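Local coordinates for protein alpha-1,6-mannanase (Bacteroides thetaiotaomicron, PDB 4V1S) that probably hydrolyses alpha-1,6-mannosidic linkages of mannans as a family 76 glycoside hydrolase of a gut symbiont, at residues S243-W248 with A290-A295; M270-L275 with I320-D325. All coordinates share one frame; numbering follows the deposited sequence.

Contact 1 of 2, residues S243-W248 with A290-A295; sequences SDNLLW and AKATLA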
ATOM      1  N   SER A 243     -11.282  13.452 -18.007  1.00 20.50           N
ATOM      2  CA  SER A 243     -10.428  13.816 -19.148  1.00 21.93           C
ATOM      3  C   SER A 243      -9.204  12.901 -19.302  1.00 20.49           C
ATOM      4  O   SER A 243      -8.691  12.742 -20.415  1.00 25.04           O
ATOM      5  CB  SER A 243      -9.979  15.271 -19.058  1.00 26.52           C
ATOM      6  OG  SER A 243      -8.975  15.469 -18.070  1.00 26.90           O
ATOM      7  N   ASP A 244      -8.727  12.315 -18.200  1.00 17.47           N
ATOM      8  CA  ASP A 244      -7.568  11.407 -18.277  1.00 17.84           C
ATOM      9  C   ASP A 244      -7.692  10.143 -17.442  1.00 17.37           C
ATOM     10  O   ASP A 244      -6.765   9.342 -17.404  1.00 18.58           O
ATOM     11  CB  ASP A 244      -6.272  12.134 -17.929  1.00 19.63           C
ATOM     12  CG  ASP A 244      -6.240  12.639 -16.501  1.00 16.80           C
ATOM     13  OD1 ASP A 244      -7.221  12.423 -15.737  1.00 16.90           O
ATOM     14  OD2 ASP A 244      -5.236  13.293 -16.149  1.00 19.79           O
ATOM     15  N   ASN A 245      -8.848   9.947 -16.802  1.00 17.71           N
ATOM     16  CA  ASN A 245      -9.101   8.784 -15.961  1.00 15.71           C
ATOM     17  C   ASN A 245      -8.149   8.659 -14.783  1.00 14.00           C
ATOM     18  O   ASN A 245      -7.985   7.586 -14.229  1.00 16.27           O
ATOM     19  CB  ASN A 245      -9.152   7.502 -16.775  1.00 18.25           C
ATOM     20  CG  ASN A 245     -10.443   7.394 -17.544  1.00 19.14           C
ATOM     21  OD1 ASN A 245     -11.511   7.223 -16.949  1.00 21.27           O
ATOM     22  ND2 ASN A 245     -10.365   7.551 -18.859  1.00 24.31           N
ATOM     23  N   LEU A 246      -7.576   9.783 -14.381  1.00 13.96           N
ATOM     24  CA  LEU A 246      -6.781   9.822 -13.158  1.00 13.43           C
ATOM     25  C   LEU A 246      -7.608  10.392 -12.013  1.00 12.66           C
ATOM     26  O   LEU A 246      -8.684  10.942 -12.221  1.00 15.85           O
ATOM     27  CB  LEU A 246      -5.498  10.617 -13.365  1.00 14.31           C
ATOM     28  CG  LEU A 246      -4.549   9.967 -14.383  1.00 14.26           C
ATOM     29  CD1 LEU A 246      -3.267  10.770 -14.512  1.00 15.44           C
ATOM     30  CD2 LEU A 246      -4.247   8.505 -14.061  1.00 15.79           C
ATOM     31  N   LEU A 247      -7.098  10.207 -10.803  1.00 12.40           N
ATOM     32  CA  LEU A 247      -7.840  10.554  -9.588  1.00 14.83           C
ATOM     33  C   LEU A 247      -7.306  11.822  -8.951  1.00 13.79           C
ATOM     34  O   LEU A 247      -6.096  11.958  -8.725  1.00 13.97           O
ATOM     35  CB  LEU A 247      -7.742   9.424  -8.546  1.00 14.54           C
ATOM     36  CG  LEU A 247      -8.590   8.157  -8.700  1.00 14.82           C
ATOM     37  CD1 LEU A 247     -10.090   8.424  -8.570  1.00 14.91           C
ATOM     38  CD2 LEU A 247      -8.297   7.415  -9.994  1.00 17.03           C
ATOM     39  N   TRP A 248      -8.225  12.732  -8.641  1.00 14.79           N
ATOM     40  CA  TRP A 248      -7.911  13.874  -7.798  1.00 14.85           C
ATOM     41  C   TRP A 248      -7.672  13.381  -6.363  1.00 13.19           C
ATOM     42  O   TRP A 248      -7.890  12.222  -6.055  1.00 14.91           O
ATOM     43  CB  TRP A 248      -9.037  14.920  -7.862  1.00 15.13           C
ATOM     44  CG  TRP A 248      -9.189  15.516  -9.237  1.00 15.28           C
ATOM     45  CD1 TRP A 248      -8.189  15.966 -10.035  1.00 16.70           C
ATOM     46  CD2 TRP A 248     -10.410  15.739  -9.966  1.00 18.09           C
ATOM     47  NE1 TRP A 248      -8.699  16.451 -11.217  1.00 16.80           N
ATOM     48  CE2 TRP A 248     -10.057  16.305 -11.204  1.00 16.40           C
ATOM     49  CE3 TRP A 248     -11.763  15.496  -9.700  1.00 20.61           C
ATOM     50  CZ2 TRP A 248     -11.016  16.672 -12.172  1.00 18.66           C
ATOM     51  CZ3 TRP A 248     -12.706  15.832 -10.653  1.00 21.07           C
ATOM     52  CH2 TRP A 248     -12.333  16.405 -11.881  1.00 22.27           C
ATOM     53  N   ALA A 290     -10.126   0.121 -15.082  1.00 15.65           N
ATOM     54  CA  ALA A 290      -8.775  -0.214 -14.607  1.00 16.34           C
ATOM     55  C   ALA A 290      -7.745  -0.020 -15.722  1.00 17.75           C
ATOM     56  O   ALA A 290      -6.692   0.581 -15.505  1.00 16.11           O
ATOM     57  CB  ALA A 290      -8.739  -1.630 -14.087  1.00 17.26           C
ATOM     58  N   LYS A 291      -8.066  -0.506 -16.923  1.00 17.32           N
ATOM     59  CA  LYS A 291      -7.139  -0.401 -18.038  1.00 16.26           C
ATOM     60  C   LYS A 291      -6.922   1.057 -18.440  1.00 17.02           C
ATOM     61  O   LYS A 291      -5.807   1.463 -18.729  1.00 17.91           O
ATOM     62  CB  LYS A 291      -7.638  -1.209 -19.228  1.00 20.11           C
ATOM     63  CG  LYS A 291      -7.485  -2.704 -19.058  1.00 22.62           C
ATOM     64  CD  LYS A 291      -8.089  -3.402 -20.270  1.00 30.25           C
ATOM     65  CE  LYS A 291      -8.007  -4.900 -20.170  1.00 39.13           C
ATOM     66  NZ  LYS A 291      -8.617  -5.525 -21.383  1.00 49.41           N
ATOM     67  N   ALA A 292      -7.996   1.843 -18.454  1.00 14.01           N
ATOM     68  CA  ALA A 292      -7.885   3.257 -18.827  1.00 15.15           C
ATOM     69  C   ALA A 292      -7.040   4.054 -17.839  1.00 14.32           C
ATOM     70  O   ALA A 292      -6.162   4.844 -18.232  1.00 15.84           O
ATOM     71  CB  ALA A 292      -9.263   3.890 -18.977  1.00 17.19           C
ATOM     72  N   THR A 293      -7.324   3.870 -16.549  1.00 15.49           N
ATOM     73  CA  THR A 293      -6.570   4.551 -15.515  1.00 14.46           C
ATOM     74  C   THR A 293      -5.091   4.094 -15.462  1.00 13.41           C
ATOM     75  O   THR A 293      -4.197   4.930 -15.312  1.00 13.32           O
ATOM     76  CB  THR A 293      -7.254   4.374 -14.166  1.00 13.24           C
ATOM     77  OG1 THR A 293      -8.559   4.966 -14.220  1.00 14.30           O
ATOM     78  CG2 THR A 293      -6.445   4.958 -13.006  1.00 13.95           C
ATOM     79  N   LEU A 294      -4.849   2.807 -15.644  1.00 14.71           N
ATOM     80  CA  LEU A 294      -3.483   2.296 -15.675  1.00 14.79           C
ATOM     81  C   LEU A 294      -2.691   2.868 -16.884  1.00 11.47           C
ATOM     82  O   LEU A 294      -1.563   3.299 -16.726  1.00 14.07           O
ATOM     83  CB  LEU A 294      -3.461   0.785 -15.660  1.00 15.43           C
ATOM     84  CG  LEU A 294      -2.098   0.149 -15.637  1.00 13.37           C
ATOM     85  CD1 LEU A 294      -1.247   0.542 -14.442  1.00 18.38           C
ATOM     86  CD2 LEU A 294      -2.295  -1.354 -15.702  1.00 15.03           C
ATOM     87  N   ALA A 295      -3.287   2.937 -18.053  1.00 12.71           N
ATOM     88  CA  ALA A 295      -2.598   3.515 -19.191  1.00 14.26           C
ATOM     89  C   ALA A 295      -2.238   4.976 -18.948  1.00 14.59           C
ATOM     90  O   ALA A 295      -1.138   5.411 -19.270  1.00 15.45           O
ATOM     91  CB  ALA A 295      -3.442   3.366 -20.459  1.00 15.92           C
TER
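N245 and T293 bring their backbones close, CA to CA 5.0 Å, where the turn entering strand 246-252 touches helix 284-301. N245 sits in the left-handed region of the backbone map, and its carbonyl faces the helix. There O of N245 accepts a hydrogen bond from OG1 of T293 at 2.7 Å, in the carbonyl plane and with a C=O...donor angle of 146°. The T293 methyl turns to the same oxygen, CG2 lying 3.3 Å from O of N245; with CG2 anti to the backbone N and OG1 beside it (chi1 -62°), both branches straddle the acceptor. A valine here would probably leave the N245 carbonyl, and the Q289 amide that bonds the same OG1, without their hydroxyl partner. The N245 amide rests against the small side chain of A292, ND2 to CB 3.8 Å, while its OD1 is bonded by NE2 of Q289, one turn earlier on the helix. L246 lays CD2 alongside the helix backbone, 3.8 Å from O of T293. Behind the carbonyl, OD1 of D244 takes the N-H of L246 at 3.0 Å from above its carboxylate plane, and D244 OD2 forms a salt bridge with K262. This Asx turn thus leads into a strand of the small antiparallel sheet that lies against the helical body.

Contact 2 of 2, residues M270-L275 with I320-D325; sequences MIRSWL and IDSWFD
The R272 guanidinium carries D321 CB over one face, 3.8 Å above its plane and offset toward the rim, while the D325 carboxylate meets its edge. The grip on D325 is side-on and two-pronged: NE reaches OD2 at 2.7 Å, nearly straight at 172° and on the syn side but tilted out of the carboxylate plane, whereas NH2 reaches the syn lone pair of OD1 at 3.0 Å. The two planes are 35° apart, so the pair is twisted. A bend at chi3 swings the arginine head across to the neighbouring helix. D321 contributes charge more than a direct bond, its OD2 lying 3.8 Å from NH1 and well out of the guanidinium plane; one water bridges these two atoms, and the D321 carboxylate is also held by a hydrogen bond between OD2 and Y382 OH and a salt bridge from OD1 to R386. A second water ties D325 OD2 to R272 O. Below the network, I271 CG2 rests 3.7 Å from the S322 hydroxyl OG, which is bonded to O of S318, and L275 CD1 packs 3.6 Å from D325 CB. Helices 264-281 and 313-330 run nearly parallel here, 20° apart with axes 9.3 Å from each other. Helix 284-301 covers I271 and L275, while helix 374-394 borders D321.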
ATOM      1  N   MET A 270      -7.028   2.392  -6.734  1.00 10.61           N
ATOM      2  CA  MET A 270      -8.294   2.255  -7.454  1.00 11.99           C
ATOM      3  C   MET A 270      -8.236   1.156  -8.517  1.00 12.37           C
ATOM      4  O   MET A 270      -9.142   0.343  -8.595  1.00 11.97           O
ATOM      5  CB  MET A 270      -8.791   3.577  -8.053  1.00 13.56           C
ATOM      6  CG  MET A 270      -9.183   4.651  -7.022  1.00 12.01           C
ATOM      7  SD  MET A 270     -10.541   4.213  -5.909  1.00 12.76           S
ATOM      8  CE  MET A 270     -11.889   4.367  -7.067  1.00 13.07           C
ATOM      9  N   ILE A 271      -7.137   1.090  -9.255  1.00 13.54           N
ATOM     10  CA  ILE A 271      -6.937   0.041 -10.247  1.00 12.68           C
ATOM     11  C   ILE A 271      -7.030  -1.341  -9.560  1.00 12.76           C
ATOM     12  O   ILE A 271      -7.748  -2.235 -10.026  1.00 14.25           O
ATOM     13  CB  ILE A 271      -5.601   0.223 -10.995  1.00 11.61           C
ATOM     14  CG1 ILE A 271      -5.647   1.448 -11.893  1.00 14.19           C
ATOM     15  CG2 ILE A 271      -5.268  -1.018 -11.822  1.00 12.76           C
ATOM     16  CD1 ILE A 271      -4.242   1.968 -12.215  1.00 13.33           C
ATOM     17  N   ARG A 272      -6.281  -1.538  -8.471  1.00 12.91           N
ATOM     18  CA  ARG A 272      -6.292  -2.834  -7.815  1.00 11.38           C
ATOM     19  C   ARG A 272      -7.719  -3.192  -7.364  1.00 11.80           C
ATOM     20  O   ARG A 272      -8.170  -4.344  -7.479  1.00 13.73           O
ATOM     21  CB  ARG A 272      -5.333  -2.842  -6.631  1.00 11.17           C
ATOM     22  CG  ARG A 272      -3.893  -2.586  -7.007  1.00 12.64           C
ATOM     23  CD  ARG A 272      -2.948  -3.001  -5.892  1.00 14.60           C
ATOM     24  NE  ARG A 272      -2.912  -4.456  -5.870  1.00 15.65           N
ATOM     25  CZ  ARG A 272      -2.550  -5.223  -4.857  1.00 17.33           C
ATOM     26  NH1 ARG A 272      -2.150  -4.705  -3.699  1.00 18.80           N
ATOM     27  NH2 ARG A 272      -2.584  -6.547  -5.022  1.00 26.56           N
ATOM     28  N   SER A 273      -8.431  -2.197  -6.837  1.00 11.31           N
ATOM     29  CA  SER A 273      -9.817  -2.393  -6.398  1.00 12.08           C
ATOM     30  C   SER A 273     -10.709  -2.788  -7.560  1.00 12.87           C
ATOM     31  O   SER A 273     -11.473  -3.757  -7.462  1.00 15.16           O
ATOM     32  CB  SER A 273     -10.342  -1.131  -5.716  1.00 13.62           C
ATOM     33  OG  SER A 273      -9.630  -0.850  -4.520  1.00 12.77           O
ATOM     34  N   TRP A 274     -10.621  -2.032  -8.649  1.00 13.48           N
ATOM     35  CA  TRP A 274     -11.451  -2.301  -9.804  1.00 13.97           C
ATOM     36  C   TRP A 274     -11.216  -3.681 -10.386  1.00 16.13           C
ATOM     37  O   TRP A 274     -12.173  -4.338 -10.841  1.00 17.28           O
ATOM     38  CB  TRP A 274     -11.262  -1.243 -10.878  1.00 14.20           C
ATOM     39  CG  TRP A 274     -11.791   0.122 -10.536  1.00 14.03           C
ATOM     40  CD1 TRP A 274     -12.933   0.427  -9.851  1.00 15.03           C
ATOM     41  CD2 TRP A 274     -11.195   1.383 -10.910  1.00 13.57           C
ATOM     42  NE1 TRP A 274     -13.079   1.791  -9.776  1.00 15.18           N
ATOM     43  CE2 TRP A 274     -12.032   2.403 -10.414  1.00 14.05           C
ATOM     44  CE3 TRP A 274     -10.034   1.742 -11.603  1.00 13.65           C
ATOM     45  CZ2 TRP A 274     -11.756   3.765 -10.606  1.00 14.77           C
ATOM     46  CZ3 TRP A 274      -9.753   3.079 -11.777  1.00 14.23           C
ATOM     47  CH2 TRP A 274     -10.608   4.084 -11.281  1.00 13.31           C
ATOM     48  N   LEU A 275      -9.970  -4.156 -10.371  1.00 15.39           N
ATOM     49  CA  LEU A 275      -9.692  -5.504 -10.880  1.00 16.30           C
ATOM     50  C   LEU A 275     -10.388  -6.545 -10.027  1.00 16.84           C
ATOM     51  O   LEU A 275     -10.901  -7.532 -10.561  1.00 20.59           O
ATOM     52  CB  LEU A 275      -8.178  -5.757 -11.002  1.00 18.54           C
ATOM     53  CG  LEU A 275      -7.483  -4.903 -12.082  1.00 17.65           C
ATOM     54  CD1 LEU A 275      -5.996  -5.126 -12.000  1.00 17.95           C
ATOM     55  CD2 LEU A 275      -7.994  -5.214 -13.488  1.00 18.00           C
ATOM     56  N   ILE A 320       3.310  -0.535  -9.757  1.00 11.86           N
ATOM     57  CA  ILE A 320       3.953  -1.837  -9.941  1.00 11.14           C
ATOM     58  C   ILE A 320       3.044  -2.960  -9.450  1.00 12.02           C
ATOM     59  O   ILE A 320       2.880  -3.980 -10.147  1.00 12.78           O
ATOM     60  CB  ILE A 320       5.328  -1.887  -9.258  1.00 10.57           C
ATOM     61  CG1 ILE A 320       6.232  -0.755  -9.761  1.00 13.33           C
ATOM     62  CG2 ILE A 320       5.974  -3.251  -9.484  1.00 12.87           C
ATOM     63  CD1 ILE A 320       7.636  -0.736  -9.151  1.00 15.33           C
ATOM     64  N   ASP A 321       2.386  -2.778  -8.299  1.00 12.31           N
ATOM     65  CA  ASP A 321       1.444  -3.798  -7.836  1.00 12.28           C
ATOM     66  C   ASP A 321       0.256  -3.949  -8.814  1.00 13.23           C
ATOM     67  O   ASP A 321      -0.268  -5.060  -8.964  1.00 15.13           O
ATOM     68  CB  ASP A 321       0.899  -3.475  -6.419  1.00 12.81           C
ATOM     69  CG  ASP A 321       1.710  -4.118  -5.317  1.00 16.69           C
ATOM     70  OD1 ASP A 321       2.498  -5.033  -5.647  1.00 16.89           O
ATOM     71  OD2 ASP A 321       1.533  -3.727  -4.141  1.00 15.64           O
ATOM     72  N   SER A 322      -0.149  -2.846  -9.470  1.00 11.88           N
ATOM     73  CA  SER A 322      -1.187  -2.879 -10.508  1.00 11.96           C
ATOM     74  C   SER A 322      -0.746  -3.746 -11.676  1.00 15.01           C
ATOM     75  O   SER A 322      -1.543  -4.537 -12.203  1.00 15.11           O
ATOM     76  CB  SER A 322      -1.581  -1.443 -10.958  1.00 14.40           C
ATOM     77  OG  SER A 322      -2.159  -0.717  -9.863  1.00 14.71           O
ATOM     78  N   TRP A 323       0.501  -3.576 -12.107  1.00 11.26           N
ATOM     79  CA  TRP A 323       1.050  -4.434 -13.152  1.00 12.23           C
ATOM     80  C   TRP A 323       0.999  -5.929 -12.762  1.00 15.57           C
ATOM     81  O   TRP A 323       0.626  -6.769 -13.590  1.00 15.56           O
ATOM     82  CB  TRP A 323       2.452  -4.013 -13.553  1.00 14.51           C
ATOM     83  CG  TRP A 323       2.528  -2.759 -14.235  1.00 13.66           C
ATOM     84  CD1 TRP A 323       1.596  -2.195 -15.079  1.00 13.78           C
ATOM     85  CD2 TRP A 323       3.637  -1.868 -14.201  1.00 11.78           C
ATOM     86  NE1 TRP A 323       2.071  -1.001 -15.568  1.00 15.14           N
ATOM     87  CE2 TRP A 323       3.333  -0.782 -15.067  1.00 14.18           C
ATOM     88  CE3 TRP A 323       4.870  -1.899 -13.557  1.00 12.07           C
ATOM     89  CZ2 TRP A 323       4.208   0.312 -15.245  1.00 17.66           C
ATOM     90  CZ3 TRP A 323       5.762  -0.819 -13.754  1.00 15.06           C
ATOM     91  CH2 TRP A 323       5.419   0.265 -14.586  1.00 15.51           C
ATOM     92  N   PHE A 324       1.413  -6.268 -11.540  1.00 13.52           N
ATOM     93  CA  PHE A 324       1.332  -7.643 -11.091  1.00 14.27           C
ATOM     94  C   PHE A 324      -0.112  -8.140 -11.124  1.00 14.74           C
ATOM     95  O   PHE A 324      -0.356  -9.269 -11.549  1.00 17.24           O
ATOM     96  CB  PHE A 324       1.946  -7.794  -9.696  1.00 14.11           C
ATOM     97  CG  PHE A 324       3.464  -7.644  -9.650  1.00 13.49           C
ATOM     98  CD1 PHE A 324       4.281  -8.389 -10.524  1.00 14.79           C
ATOM     99  CD2 PHE A 324       4.083  -6.809  -8.705  1.00 15.20           C
ATOM    100  CE1 PHE A 324       5.664  -8.295 -10.449  1.00 16.35           C
ATOM    101  CE2 PHE A 324       5.460  -6.748  -8.600  1.00 15.63           C
ATOM    102  CZ  PHE A 324       6.255  -7.466  -9.495  1.00 15.99           C
ATOM    103  N   ASP A 325      -1.071  -7.309 -10.679  1.00 13.92           N
ATOM    104  CA  ASP A 325      -2.465  -7.708 -10.709  1.00 15.10           C
ATOM    105  C   ASP A 325      -2.944  -7.912 -12.139  1.00 15.63           C
ATOM    106  O   ASP A 325      -3.730  -8.825 -12.400  1.00 19.16           O
ATOM    107  CB  ASP A 325      -3.391  -6.680 -10.072  1.00 16.31           C
ATOM    108  CG  ASP A 325      -3.302  -6.629  -8.573  1.00 18.01           C
ATOM    109  OD1 ASP A 325      -2.652  -7.491  -7.905  1.00 17.75           O
ATOM    110  OD2 ASP A 325      -3.884  -5.669  -8.040  1.00 21.76           O
TER
HETATM  111  O   HOH W   1      -0.728  -2.306  -3.461  1.00 16.34           O
HETATM  112  O   HOH W   2      -6.352  -6.480  -7.483  1.00 19.19           O

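One helix ties the two contacts together, a worked case of how one helix can share its residues between an outer strand-helix contact and a deeper helix-helix one. Their centres are 12 Å apart, and helix 284-301, which supplies residues 290-295 to contact 1, also lies against both helices of contact 2. T293 OG1 sits 3.3 Å from W274 CZ3, and L294 CA is 3.6 Å from I271 CD1; A290 CB meets L275 CD2 at 3.7 Å. L294 also touches S322 and W323. Contact 1 is the more peripheral, about 18 Å between its centre and that of the chain, against about 11 Å for contact 2. The parallel run of 264-281 and 313-330, with 284-301 between them in sequence, is consistent with the (alpha/alpha)6 barrel of family 76.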